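PDB 1K1E: 3-deoxy-D-manno-octulosonate 8-phosphate phosphatase KdsC from Haemophilus influenzae Rd, which hydrolyses 3-deoxy-D-manno-octulosonate 8-phosphate to 3-deoxy-D-manno-octulosonate and inorganic phosphate, with magnesium as cofactor, in the pathway of lipopolysaccharide biosynthesis. Local coordinates for residues K9-D14 and G146-M151; A50-A55 and D153-A158; L24-N29 and S58-P63. One frame throughout, in Å; residues are numbered along the deposited sequence.

Contact 1: K9-D14 and G146-M151; sequences KFVITD and GAFREM. With CO (cobalt (II) ion), chain M.
Val11 and Thr13 of the central strand meet Phe148 and Met151 of a covering helix. Val11 CG1 lies 3.7 Å from Phe148 CE1 and comes to the ring obliquely. The same methyl meets Met151 CE tip to tip at 3.6 Å. Thr13 crosses Phe148 at about a right angle. Its CB lies at the ring edge, 3.7 Å from Phe148 CE1, and Thr13 OG1 lies in the ring plane near the same edge. Met151 also packs on Phe148 within the helix: its CE sits 3.4 Å above one face of the ring, toward the rim. The bend at chi3 of Met151 (59°) helps turn that methyl back toward the strand and the ring.

Thr13 has its hydroxyl opposite the backbone N (chi1 -177°). From there OG1 donates to Asp14 O at 2.8 Å, in the carbonyl plane and on a lone pair. Further out, Phe148 leans on Asp40, Ile44 and Leu47 of helix 38-49, and Thr13 touches Ile105 of strand 102-106. Helix 147-151 runs nearly antiparallel to strand 10-14, with the axes 11.1 Å apart. This is helix-on-sheet packing in the Rossmann-like core of a haloacid dehalogenase (HAD) fold.

The strand leads into the metal site. Asp14 OD2 binds cobalt at 2.0 Å, with Asp16 O, Asp107 OD2 and three waters. Asp14 OD1 forms a salt bridge with Lys84. The contact itself is apolar and buried, and the one hydroxyl in it is engaged by a backbone carbonyl. No hydrogen bond crosses between the two segments; the metal chemistry lies at the strand end, where Asp14 binds cobalt.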
ATOM      1  N   LYS A   9      -4.368 -26.139 -19.190  1.00 16.43           N
ATOM      2  CA  LYS A   9      -5.308 -26.859 -18.360  1.00 18.25           C
ATOM      3  C   LYS A   9      -4.996 -26.696 -16.883  1.00 15.78           C
ATOM      4  O   LYS A   9      -5.815 -27.068 -16.045  1.00 15.47           O
ATOM      5  CB  LYS A   9      -5.312 -28.373 -18.689  1.00 20.39           C
ATOM      6  CG  LYS A   9      -5.803 -28.648 -20.108  1.00 17.32           C
ATOM      7  CD  LYS A   9      -7.195 -28.086 -20.373  1.00 17.37           C
ATOM      8  CE  LYS A   9      -8.258 -28.683 -19.443  1.00 20.02           C
ATOM      9  NZ  LYS A   9      -9.538 -28.237 -19.911  1.00 16.92           N
ATOM     10  N   PHE A  10      -3.847 -26.112 -16.566  1.00 18.62           N
ATOM     11  CA  PHE A  10      -3.388 -25.967 -15.191  1.00 18.03           C
ATOM     12  C   PHE A  10      -2.545 -24.709 -15.061  1.00 13.45           C
ATOM     13  O   PHE A  10      -1.694 -24.424 -15.877  1.00 15.67           O
ATOM     14  CB  PHE A  10      -2.552 -27.201 -14.868  1.00 13.17           C
ATOM     15  CG  PHE A  10      -2.169 -27.379 -13.419  1.00 13.91           C
ATOM     16  CD1 PHE A  10      -3.024 -27.031 -12.358  1.00 13.93           C
ATOM     17  CD2 PHE A  10      -0.929 -27.992 -13.126  1.00 14.59           C
ATOM     18  CE1 PHE A  10      -2.645 -27.283 -11.003  1.00 15.47           C
ATOM     19  CE2 PHE A  10      -0.537 -28.250 -11.799  1.00 17.49           C
ATOM     20  CZ  PHE A  10      -1.373 -27.899 -10.744  1.00 13.14           C
ATOM     21  N   VAL A  11      -2.787 -23.994 -13.995  1.00 12.14           N
ATOM     22  CA  VAL A  11      -2.042 -22.764 -13.696  1.00 10.49           C
ATOM     23  C   VAL A  11      -1.495 -22.951 -12.306  1.00 16.69           C
ATOM     24  O   VAL A  11      -2.241 -23.267 -11.365  1.00 16.45           O
ATOM     25  CB  VAL A  11      -2.962 -21.582 -13.686  1.00 16.77           C
ATOM     26  CG1 VAL A  11      -2.229 -20.320 -13.088  1.00 13.60           C
ATOM     27  CG2 VAL A  11      -3.420 -21.325 -15.082  1.00 16.88           C
ATOM     28  N   ILE A  12      -0.180 -22.850 -12.177  1.00 11.26           N
ATOM     29  CA  ILE A  12       0.487 -22.918 -10.860  1.00 11.24           C
ATOM     30  C   ILE A  12       0.959 -21.472 -10.562  1.00 12.35           C
ATOM     31  O   ILE A  12       1.650 -20.826 -11.416  1.00 12.13           O
ATOM     32  CB  ILE A  12       1.755 -23.806 -10.929  1.00  5.69           C
ATOM     33  CG1 ILE A  12       1.375 -25.255 -11.193  1.00  8.64           C
ATOM     34  CG2 ILE A  12       2.547 -23.724  -9.599  1.00 11.11           C
ATOM     35  CD1 ILE A  12       2.611 -26.046 -11.572  1.00 13.79           C
ATOM     36  N   THR A  13       0.655 -20.993  -9.366  1.00  9.93           N
ATOM     37  CA  THR A  13       1.052 -19.658  -9.015  1.00  9.21           C
ATOM     38  C   THR A  13       1.907 -19.572  -7.743  1.00 14.47           C
ATOM     39  O   THR A  13       1.636 -20.204  -6.704  1.00 12.95           O
ATOM     40  CB  THR A  13      -0.197 -18.712  -8.859  1.00 14.13           C
ATOM     41  OG1 THR A  13       0.265 -17.387  -8.571  1.00 13.34           O
ATOM     42  CG2 THR A  13      -1.042 -19.093  -7.703  1.00  9.65           C
ATOM     43  N   ASP A  14       2.994 -18.817  -7.862  1.00 12.58           N
ATOM     44  CA  ASP A  14       3.831 -18.507  -6.720  1.00 13.33           C
ATOM     45  C   ASP A  14       2.930 -17.612  -5.850  1.00 13.35           C
ATOM     46  O   ASP A  14       1.890 -17.099  -6.285  1.00 11.15           O
ATOM     47  CB  ASP A  14       5.067 -17.683  -7.172  1.00 12.87           C
ATOM     48  CG  ASP A  14       5.791 -17.047  -6.018  1.00 20.00           C
ATOM     49  OD1 ASP A  14       5.941 -17.705  -4.974  1.00 15.01           O
ATOM     50  OD2 ASP A  14       6.230 -15.901  -6.171  1.00 17.08           O
ATOM     51  N   GLY A 146      -3.413  -7.579  -9.061  1.00 12.40           N
ATOM     52  CA  GLY A 146      -4.232  -8.206 -10.101  1.00 11.79           C
ATOM     53  C   GLY A 146      -3.453  -8.815 -11.255  1.00 12.52           C
ATOM     54  O   GLY A 146      -3.991  -8.957 -12.362  1.00 12.52           O
ATOM     55  N   ALA A 147      -2.158  -9.090 -11.050  1.00 11.50           N
ATOM     56  CA  ALA A 147      -1.381  -9.660 -12.140  1.00 12.40           C
ATOM     57  C   ALA A 147      -1.891 -11.085 -12.465  1.00  8.52           C
ATOM     58  O   ALA A 147      -1.822 -11.532 -13.584  1.00 12.44           O
ATOM     59  CB  ALA A 147       0.047  -9.707 -11.738  1.00  9.76           C
ATOM     60  N   PHE A 148      -2.332 -11.802 -11.443  1.00 11.93           N
ATOM     61  CA  PHE A 148      -2.878 -13.122 -11.687  1.00  8.10           C
ATOM     62  C   PHE A 148      -4.093 -13.008 -12.581  1.00 11.62           C
ATOM     63  O   PHE A 148      -4.273 -13.752 -13.591  1.00 12.07           O
ATOM     64  CB  PHE A 148      -3.238 -13.806 -10.369  1.00  9.65           C
ATOM     65  CG  PHE A 148      -3.695 -15.211 -10.578  1.00 10.79           C
ATOM     66  CD1 PHE A 148      -2.815 -16.264 -10.358  1.00  7.08           C
ATOM     67  CD2 PHE A 148      -4.973 -15.476 -11.097  1.00  9.07           C
ATOM     68  CE1 PHE A 148      -3.189 -17.629 -10.668  1.00 13.91           C
ATOM     69  CE2 PHE A 148      -5.339 -16.831 -11.395  1.00 12.01           C
ATOM     70  CZ  PHE A 148      -4.422 -17.901 -11.171  1.00 13.79           C
ATOM     71  N   ARG A 149      -4.958 -12.075 -12.232  1.00 14.77           N
ATOM     72  CA  ARG A 149      -6.189 -11.833 -13.010  1.00 13.79           C
ATOM     73  C   ARG A 149      -5.873 -11.419 -14.449  1.00 14.39           C
ATOM     74  O   ARG A 149      -6.557 -11.816 -15.374  1.00 12.52           O
ATOM     75  CB  ARG A 149      -7.004 -10.735 -12.343  1.00  8.33           C
ATOM     76  CG  ARG A 149      -8.339 -10.477 -13.017  1.00 13.40           C
ATOM     77  CD  ARG A 149      -9.201 -11.702 -13.223  1.00 11.57           C
ATOM     78  NE  ARG A 149     -10.476 -11.310 -13.863  1.00 13.47           N
ATOM     79  CZ  ARG A 149     -11.495 -10.799 -13.203  1.00 12.62           C
ATOM     80  NH1 ARG A 149     -11.423 -10.616 -11.885  1.00 10.35           N
ATOM     81  NH2 ARG A 149     -12.573 -10.451 -13.866  1.00 14.07           N
ATOM     82  N   GLU A 150      -4.822 -10.616 -14.639  1.00 12.34           N
ATOM     83  CA  GLU A 150      -4.408 -10.237 -16.016  1.00 13.42           C
ATOM     84  C   GLU A 150      -4.129 -11.507 -16.859  1.00 10.82           C
ATOM     85  O   GLU A 150      -4.598 -11.655 -17.996  1.00 12.11           O
ATOM     86  CB  GLU A 150      -3.145  -9.374 -15.962  1.00 11.88           C
ATOM     87  CG  GLU A 150      -2.696  -8.928 -17.337  1.00 12.75           C
ATOM     88  CD  GLU A 150      -1.505  -7.969 -17.246  1.00 13.23           C
ATOM     89  OE1 GLU A 150      -0.962  -7.705 -18.267  1.00 13.97           O
ATOM     90  OE2 GLU A 150      -1.121  -7.535 -16.128  1.00 17.66           O
ATOM     91  N   MET A 151      -3.375 -12.425 -16.253  1.00 12.12           N
ATOM     92  CA  MET A 151      -3.046 -13.688 -16.837  1.00 12.91           C
ATOM     93  C   MET A 151      -4.299 -14.555 -17.015  1.00 13.43           C
ATOM     94  O   MET A 151      -4.547 -15.088 -18.104  1.00 13.88           O
ATOM     95  CB  MET A 151      -2.014 -14.433 -15.952  1.00  8.86           C
ATOM     96  CG  MET A 151      -1.647 -15.849 -16.529  1.00 15.15           C
ATOM     97  SD  MET A 151      -0.784 -16.775 -15.231  1.00 16.00           S
ATOM     98  CE  MET A 151      -2.031 -16.825 -13.787  1.00 12.80           C
TER
HETATM   99 CO    CO M 201       7.589 -14.768  -5.138  1.00 12.86          CO
HETATM  100  O   HOH W   1       7.176 -16.051  -3.423  1.00 12.01           O
HETATM  101  O   HOH W   2       8.759 -13.369  -4.113  1.00 12.36           O
HETATM  102  O   HOH W   3       9.168 -16.087  -5.685  1.00 15.61           O

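Contact 2: A50-A55 and D153-A158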
ATOM      1  N   ALA A  50     -13.832 -22.892 -15.708  1.00 16.53           N
ATOM      2  CA  ALA A  50     -13.585 -23.119 -17.116  1.00 18.84           C
ATOM      3  C   ALA A  50     -12.704 -24.364 -17.328  1.00 16.96           C
ATOM      4  O   ALA A  50     -12.051 -24.489 -18.381  1.00 17.79           O
ATOM      5  CB  ALA A  50     -12.914 -21.894 -17.727  1.00 19.71           C
ATOM      6  N   ASP A  51     -12.683 -25.234 -16.314  1.00 15.69           N
ATOM      7  CA  ASP A  51     -11.958 -26.505 -16.304  1.00 17.45           C
ATOM      8  C   ASP A  51     -10.451 -26.337 -16.318  1.00 18.56           C
ATOM      9  O   ASP A  51      -9.766 -27.160 -16.884  1.00 15.39           O
ATOM     10  CB  ASP A  51     -12.364 -27.362 -17.509  1.00 21.25           C
ATOM     11  CG  ASP A  51     -12.000 -28.828 -17.331  1.00 28.36           C
ATOM     12  OD1 ASP A  51     -11.633 -29.476 -18.347  1.00 31.59           O
ATOM     13  OD2 ASP A  51     -12.085 -29.345 -16.184  1.00 28.38           O
ATOM     14  N   ILE A  52      -9.947 -25.256 -15.744  1.00 11.68           N
ATOM     15  CA  ILE A  52      -8.495 -25.104 -15.675  1.00 13.01           C
ATOM     16  C   ILE A  52      -8.144 -25.127 -14.201  1.00 15.22           C
ATOM     17  O   ILE A  52      -8.533 -24.216 -13.436  1.00 15.31           O
ATOM     18  CB  ILE A  52      -8.106 -23.788 -16.287  1.00 14.58           C
ATOM     19  CG1 ILE A  52      -8.445 -23.799 -17.787  1.00 14.52           C
ATOM     20  CG2 ILE A  52      -6.622 -23.532 -15.949  1.00 14.75           C
ATOM     21  CD1 ILE A  52      -8.252 -22.410 -18.411  1.00 15.37           C
ATOM     22  N   GLN A  53      -7.417 -26.146 -13.752  1.00 10.34           N
ATOM     23  CA  GLN A  53      -7.160 -26.177 -12.326  1.00 13.48           C
ATOM     24  C   GLN A  53      -6.154 -25.118 -11.903  1.00 14.79           C
ATOM     25  O   GLN A  53      -5.349 -24.651 -12.736  1.00 15.99           O
ATOM     26  CB  GLN A  53      -6.638 -27.541 -11.962  1.00 22.75           C
ATOM     27  CG  GLN A  53      -7.634 -28.648 -12.358  1.00 15.19           C
ATOM     28  CD  GLN A  53      -6.995 -30.034 -12.148  1.00 17.54           C
ATOM     29  OE1 GLN A  53      -6.758 -30.450 -11.018  1.00 20.33           O
ATOM     30  NE2 GLN A  53      -6.673 -30.699 -13.235  1.00 21.96           N
ATOM     31  N   VAL A  54      -6.170 -24.783 -10.628  1.00 18.22           N
ATOM     32  CA  VAL A  54      -5.195 -23.818 -10.122  1.00  9.64           C
ATOM     33  C   VAL A  54      -4.452 -24.421  -8.918  1.00 12.77           C
ATOM     34  O   VAL A  54      -5.051 -25.047  -8.061  1.00 16.40           O
ATOM     35  CB  VAL A  54      -5.865 -22.504  -9.736  1.00 17.93           C
ATOM     36  CG1 VAL A  54      -4.841 -21.575  -9.105  1.00 12.05           C
ATOM     37  CG2 VAL A  54      -6.590 -21.890 -11.011  1.00 15.02           C
ATOM     38  N   ALA A  55      -3.140 -24.240  -8.868  1.00 16.54           N
ATOM     39  CA  ALA A  55      -2.329 -24.712  -7.739  1.00 14.41           C
ATOM     40  C   ALA A  55      -1.474 -23.544  -7.215  1.00 16.51           C
ATOM     41  O   ALA A  55      -1.167 -22.602  -7.973  1.00 13.20           O
ATOM     42  CB  ALA A  55      -1.412 -25.867  -8.155  1.00 10.37           C
ATOM     43  N   ASP A 153      -7.398 -13.792 -17.319  1.00 11.55           N
ATOM     44  CA  ASP A 153      -8.233 -13.203 -18.355  1.00 13.42           C
ATOM     45  C   ASP A 153      -7.634 -13.561 -19.723  1.00 15.77           C
ATOM     46  O   ASP A 153      -8.369 -13.893 -20.645  1.00 16.04           O
ATOM     47  CB  ASP A 153      -8.240 -11.673 -18.277  1.00 17.39           C
ATOM     48  CG  ASP A 153      -9.153 -11.121 -17.203  1.00 17.10           C
ATOM     49  OD1 ASP A 153      -9.052  -9.900 -17.031  1.00 14.91           O
ATOM     50  OD2 ASP A 153      -9.968 -11.829 -16.574  1.00 13.14           O
ATOM     51  N   MET A 154      -6.307 -13.453 -19.843  1.00 10.82           N
ATOM     52  CA  MET A 154      -5.636 -13.731 -21.134  1.00 12.21           C
ATOM     53  C   MET A 154      -5.840 -15.173 -21.547  1.00 19.68           C
ATOM     54  O   MET A 154      -6.148 -15.465 -22.730  1.00 16.88           O
ATOM     55  CB  MET A 154      -4.112 -13.516 -21.027  1.00 17.32           C
ATOM     56  CG  MET A 154      -3.665 -12.089 -20.936  1.00 24.40           C
ATOM     57  SD  MET A 154      -1.843 -12.029 -20.973  1.00 35.21           S
ATOM     58  CE  MET A 154      -1.535 -13.132 -22.281  1.00 12.62           C
ATOM     59  N   ILE A 155      -5.628 -16.074 -20.588  1.00 12.69           N
ATOM     60  CA  ILE A 155      -5.814 -17.492 -20.900  1.00 19.29           C
ATOM     61  C   ILE A 155      -7.269 -17.778 -21.321  1.00 18.91           C
ATOM     62  O   ILE A 155      -7.513 -18.426 -22.331  1.00 15.28           O
ATOM     63  CB  ILE A 155      -5.423 -18.382 -19.677  1.00 14.78           C
ATOM     64  CG1 ILE A 155      -3.935 -18.171 -19.364  1.00 15.36           C
ATOM     65  CG2 ILE A 155      -5.750 -19.876 -20.000  1.00 12.23           C
ATOM     66  CD1 ILE A 155      -3.423 -18.850 -18.081  1.00 14.72           C
ATOM     67  N   LEU A 156      -8.226 -17.337 -20.516  1.00 13.66           N
ATOM     68  CA  LEU A 156      -9.628 -17.561 -20.854  1.00 10.46           C
ATOM     69  C   LEU A 156     -10.034 -16.936 -22.178  1.00 18.97           C
ATOM     70  O   LEU A 156     -10.840 -17.508 -22.950  1.00 19.18           O
ATOM     71  CB  LEU A 156     -10.544 -17.041 -19.746  1.00 14.77           C
ATOM     72  CG  LEU A 156     -10.438 -17.851 -18.446  1.00 13.03           C
ATOM     73  CD1 LEU A 156     -11.081 -17.128 -17.292  1.00 14.42           C
ATOM     74  CD2 LEU A 156     -11.098 -19.217 -18.649  1.00 14.46           C
ATOM     75  N   GLN A 157      -9.505 -15.755 -22.466  1.00 18.16           N
ATOM     76  CA  GLN A 157      -9.865 -15.175 -23.735  1.00 14.38           C
ATOM     77  C   GLN A 157      -9.311 -16.023 -24.862  1.00 18.00           C
ATOM     78  O   GLN A 157      -9.971 -16.208 -25.859  1.00 22.76           O
ATOM     79  CB  GLN A 157      -9.302 -13.787 -23.840  1.00 23.43           C
ATOM     80  CG  GLN A 157      -9.556 -13.172 -25.183  1.00 25.54           C
ATOM     81  CD  GLN A 157      -9.642 -11.718 -24.999  1.00 32.04           C
ATOM     82  OE1 GLN A 157     -10.625 -11.210 -24.411  1.00 38.85           O
ATOM     83  NE2 GLN A 157      -8.601 -11.010 -25.428  1.00 36.19           N
ATOM     84  N   ALA A 158      -8.088 -16.521 -24.706  1.00 20.28           N
ATOM     85  CA  ALA A 158      -7.473 -17.361 -25.737  1.00 22.15           C
ATOM     86  C   ALA A 158      -8.311 -18.605 -25.997  1.00 25.34           C
ATOM     87  O   ALA A 158      -8.368 -19.052 -27.138  1.00 22.41           O
ATOM     88  CB  ALA A 158      -6.054 -17.759 -25.341  1.00 23.16           C
TER
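Ile52, in the turn just before strand 53-58, reaches across to Ile155 and Leu156 of helix 147-158. From CB its two branches part. CG2 stands opposite the backbone N and turns toward the neighbouring strand, where it lies 4.0 Å from Val11 CG2. CG1 stands beside the backbone N (chi1 -65°) and carries CD1 outward in an extended chain (chi2 172°). CD1 does the touching here. It lies 3.9 Å from Ile155 CG2, and the two isoleucines cross obliquely. It is 4.3 Å from Leu156 CD2, a looser approach.

Leu156 CD2 has a closer partner in Ala50 CB, at 3.4 Å. That is tighter than usual for two methyl carbons. The other branch of Ile155 reaches the sheet: its CD1 lies 3.9 Å from Val11 CG2. Leu47 of helix 38-49 packs against both Ile52 and Leu156, and Met46 also touches Leu156.

The backbone sets up the position of Ala50 and Ile52. Helix 38-49 ends in a Schellman motif, with Asp51 as its C-prime residue at positive phi (67°). Ile52 N bonds to Leu47 O, and Asp51 N to Met48 O. The chain thus turns from the helix into strand 53-58 while both Ala50 and Ile52 face helix 147-158. Ala50 O accepts from Lys161 NZ.

The contact joins the helix-to-strand turn of a beta-alpha-beta unit to the late helix that packs on the same side of the parallel sheet. Only methyl groups meet across it. Shape and exclusion of water hold it, with no hydrogen bond between the segments.

Contact 3: L24-N29 and S58-P63. With SO4 (sulfate ion), chain O.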
ATOM      1  N   LEU A  24       5.919  -8.751   3.493  1.00 14.18           N
ATOM      2  CA  LEU A  24       5.682  -9.749   4.532  1.00 12.75           C
ATOM      3  C   LEU A  24       5.303  -8.873   5.737  1.00 17.96           C
ATOM      4  O   LEU A  24       6.134  -8.095   6.250  1.00 13.79           O
ATOM      5  CB  LEU A  24       6.978 -10.514   4.781  1.00 13.66           C
ATOM      6  CG  LEU A  24       7.579 -11.199   3.544  1.00 15.42           C
ATOM      7  CD1 LEU A  24       8.989 -11.825   3.939  1.00 14.46           C
ATOM      8  CD2 LEU A  24       6.610 -12.328   3.087  1.00 14.33           C
ATOM      9  N   HIS A  25       4.017  -8.924   6.145  1.00 14.82           N
ATOM     10  CA  HIS A  25       3.560  -8.083   7.242  1.00 13.35           C
ATOM     11  C   HIS A  25       3.798  -8.815   8.524  1.00 19.91           C
ATOM     12  O   HIS A  25       3.081  -9.766   8.891  1.00 12.64           O
ATOM     13  CB  HIS A  25       2.091  -7.749   7.084  1.00 14.01           C
ATOM     14  CG  HIS A  25       1.779  -7.119   5.768  1.00 20.60           C
ATOM     15  ND1 HIS A  25       2.258  -5.872   5.399  1.00 11.71           N
ATOM     16  CD2 HIS A  25       1.058  -7.585   4.717  1.00 15.84           C
ATOM     17  CE1 HIS A  25       1.831  -5.595   4.173  1.00 15.25           C
ATOM     18  NE2 HIS A  25       1.101  -6.615   3.739  1.00 19.80           N
ATOM     19  N   TYR A  26       4.850  -8.381   9.186  1.00  9.41           N
ATOM     20  CA  TYR A  26       5.262  -8.995  10.455  1.00 20.23           C
ATOM     21  C   TYR A  26       4.692  -8.420  11.765  1.00 17.94           C
ATOM     22  O   TYR A  26       4.456  -7.226  11.896  1.00 13.45           O
ATOM     23  CB  TYR A  26       6.787  -8.866  10.621  1.00 17.13           C
ATOM     24  CG  TYR A  26       7.647  -9.992  10.063  1.00 12.82           C
ATOM     25  CD1 TYR A  26       7.703 -10.242   8.682  1.00 11.09           C
ATOM     26  CD2 TYR A  26       8.440 -10.757  10.929  1.00 16.84           C
ATOM     27  CE1 TYR A  26       8.548 -11.229   8.167  1.00 21.82           C
ATOM     28  CE2 TYR A  26       9.283 -11.735  10.465  1.00 16.97           C
ATOM     29  CZ  TYR A  26       9.349 -11.979   9.066  1.00 22.06           C
ATOM     30  OH  TYR A  26      10.218 -12.926   8.578  1.00 25.26           O
ATOM     31  N   ASP A  27       4.479  -9.306  12.737  1.00 12.54           N
ATOM     32  CA  ASP A  27       4.239  -8.819  14.086  1.00 17.64           C
ATOM     33  C   ASP A  27       5.411  -9.506  14.837  1.00 13.35           C
ATOM     34  O   ASP A  27       6.314 -10.042  14.175  1.00 16.69           O
ATOM     35  CB  ASP A  27       2.815  -9.113  14.613  1.00 19.71           C
ATOM     36  CG  ASP A  27       2.545 -10.598  14.915  1.00 15.71           C
ATOM     37  OD1 ASP A  27       1.404 -10.880  15.368  1.00 14.36           O
ATOM     38  OD2 ASP A  27       3.400 -11.472  14.713  1.00 18.14           O
ATOM     39  N   ALA A  28       5.461  -9.475  16.182  1.00 16.44           N
ATOM     40  CA  ALA A  28       6.586 -10.067  16.923  1.00 19.56           C
ATOM     41  C   ALA A  28       6.770 -11.553  16.768  1.00 14.96           C
ATOM     42  O   ALA A  28       7.815 -12.071  17.162  1.00 17.26           O
ATOM     43  CB  ALA A  28       6.461  -9.757  18.410  1.00 23.11           C
ATOM     44  N   ASN A  29       5.751 -12.232  16.219  1.00 20.03           N
ATOM     45  CA  ASN A  29       5.794 -13.699  16.024  1.00 14.81           C
ATOM     46  C   ASN A  29       5.882 -14.200  14.562  1.00 19.28           C
ATOM     47  O   ASN A  29       5.605 -15.372  14.287  1.00 19.18           O
ATOM     48  CB  ASN A  29       4.551 -14.315  16.661  1.00 17.46           C
ATOM     49  CG  ASN A  29       4.491 -14.074  18.164  1.00 26.81           C
ATOM     50  OD1 ASN A  29       3.493 -13.566  18.688  1.00 27.63           O
ATOM     51  ND2 ASN A  29       5.550 -14.455  18.864  1.00 23.53           N
ATOM     52  N   SER A  58       4.535 -22.289  -2.747  1.00 14.99           N
ATOM     53  CA  SER A  58       5.195 -21.243  -1.972  1.00 17.47           C
ATOM     54  C   SER A  58       6.292 -21.897  -1.155  1.00 22.90           C
ATOM     55  O   SER A  58       6.123 -23.033  -0.701  1.00 18.02           O
ATOM     56  CB  SER A  58       4.201 -20.574  -1.005  1.00 16.39           C
ATOM     57  OG  SER A  58       4.876 -19.643  -0.196  1.00 17.30           O
ATOM     58  N   GLY A  59       7.414 -21.197  -0.989  1.00 19.02           N
ATOM     59  CA  GLY A  59       8.492 -21.719  -0.171  1.00 22.02           C
ATOM     60  C   GLY A  59       8.174 -21.558   1.320  1.00 25.60           C
ATOM     61  O   GLY A  59       8.955 -21.965   2.196  1.00 19.47           O
ATOM     62  N   ARG A  60       7.004 -21.007   1.626  1.00 22.80           N
ATOM     63  CA  ARG A  60       6.605 -20.757   3.003  1.00 17.84           C
ATOM     64  C   ARG A  60       5.254 -21.425   3.226  1.00 23.67           C
ATOM     65  O   ARG A  60       4.491 -21.617   2.295  1.00 24.80           O
ATOM     66  CB  ARG A  60       6.498 -19.215   3.248  1.00 20.16           C
ATOM     67  CG  ARG A  60       7.862 -18.457   3.257  1.00 30.82           C
ATOM     68  CD  ARG A  60       7.737 -16.899   3.320  1.00 25.97           C
ATOM     69  NE  ARG A  60       7.375 -16.427   4.665  1.00 38.75           N
ATOM     70  CZ  ARG A  60       8.258 -16.074   5.612  1.00 37.95           C
ATOM     71  NH1 ARG A  60       9.575 -16.134   5.338  1.00 39.51           N
ATOM     72  NH2 ARG A  60       7.843 -15.687   6.836  1.00 26.39           N
ATOM     73  N   ASP A  61       4.982 -21.822   4.455  1.00 21.21           N
ATOM     74  CA  ASP A  61       3.697 -22.439   4.799  1.00 19.54           C
ATOM     75  C   ASP A  61       3.142 -21.659   5.988  1.00 18.78           C
ATOM     76  O   ASP A  61       3.874 -21.363   6.902  1.00 28.96           O
ATOM     77  CB  ASP A  61       3.939 -23.894   5.232  1.00 23.39           C
ATOM     78  CG  ASP A  61       2.644 -24.727   5.310  1.00 21.97           C
ATOM     79  OD1 ASP A  61       2.730 -25.976   5.488  1.00 29.15           O
ATOM     80  OD2 ASP A  61       1.534 -24.168   5.180  1.00 20.17           O
ATOM     81  N   SER A  62       1.871 -21.280   5.965  1.00 20.22           N
ATOM     82  CA  SER A  62       1.321 -20.610   7.128  1.00 19.56           C
ATOM     83  C   SER A  62      -0.150 -20.895   7.155  1.00 18.45           C
ATOM     84  O   SER A  62      -0.764 -21.189   6.149  1.00 15.30           O
ATOM     85  CB  SER A  62       1.545 -19.101   7.100  1.00 21.35           C
ATOM     86  OG  SER A  62       0.558 -18.470   6.323  1.00 21.71           O
ATOM     87  N   PRO A  63      -0.745 -20.800   8.340  1.00 19.88           N
ATOM     88  CA  PRO A  63      -2.164 -21.063   8.433  1.00 15.61           C
ATOM     89  C   PRO A  63      -2.910 -19.898   7.768  1.00 18.57           C
ATOM     90  O   PRO A  63      -4.074 -20.047   7.386  1.00 14.34           O
ATOM     91  CB  PRO A  63      -2.370 -21.219   9.961  1.00 24.21           C
ATOM     92  CG  PRO A  63      -1.293 -20.434  10.537  1.00 22.37           C
ATOM     93  CD  PRO A  63      -0.127 -20.680   9.675  1.00 22.65           C
TER
HETATM   94  S   SO4 O2401       9.237 -18.370  -2.475  1.00 23.13           S
HETATM   95  O1  SO4 O2401       9.617 -18.367  -3.890  1.00 32.14           O
HETATM   96  O2  SO4 O2401       9.382 -16.968  -1.983  1.00 21.37           O
HETATM   97  O3  SO4 O2401      10.106 -19.240  -1.700  1.00 25.34           O
HETATM   98  O4  SO4 O2401       7.838 -18.867  -2.453  1.00 22.05           O
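This is a loose packing contact between the beta-hairpin of strands 23-27 and 30-37 and the loop after strand 53-58, at the substrate side of the HAD fold. Arg60 carries it. Its guanidinium reaches toward Leu24 and Tyr26, with Leu24 CD2 4.5 Å from Arg60 NE and Tyr26 OH 4.0 Å from Arg60 NH2. Both approaches are oblique, and the tyrosine ring and guanidinium planes stand 50° apart. The bend at chi3 of Arg60 (76°) helps swing the group round to this side.

The polar ends have their main partners beyond the two segments. Arg60 NE forms a salt bridge with Glu31. Tyr26 OH bonds to Asp71 and Arg68 of a neighbouring subunit, whose strand continues the sheet past Leu24, His25 and Tyr26. The contact therefore sits at a tetramer interface. Arg60 is a substrate-binding residue by similarity.

An Asx turn shapes the hairpin end: Asp27 OD2 accepts from Asn29 N at 2.9 Å. Ser58 closes an ST turn by accepting from Arg60 N at 3.1 Å. The place of Ser58 at the end of strand 53-58 is consistent with HAD motif II, whose Ser or Thr helps bind phosphate. A sulfate, probably from the crystallisation liquor, lies beside this turn and also meets Lys84 NZ. Gly59 N donates to sulfate O4 at 2.8 Å, nearly straight at 170°.

How the contacts relate
Contacts 1 and 2 use successive parts of helix 147-158, over strands 10-14 and 53-58, which are neighbours in the parallel sheet. Their centres are 8 Å apart. Backbone pairing joins them: Thr13 N lies 2.8 Å from Ala55 O, a probable hydrogen bond. Contact 3 lies about 21 Å from contact 1 and 28 Å from contact 2, centre to centre, and on the other side of the chain's centre from contact 2. Contacts 1 and 3 do not touch, their nearest atoms being about 5 Å apart, but both border the active site. Contact 1 supplies Asp14 to the cobalt, and the side chain of Arg60 in contact 3 lies about 8 Å from that of Asp14.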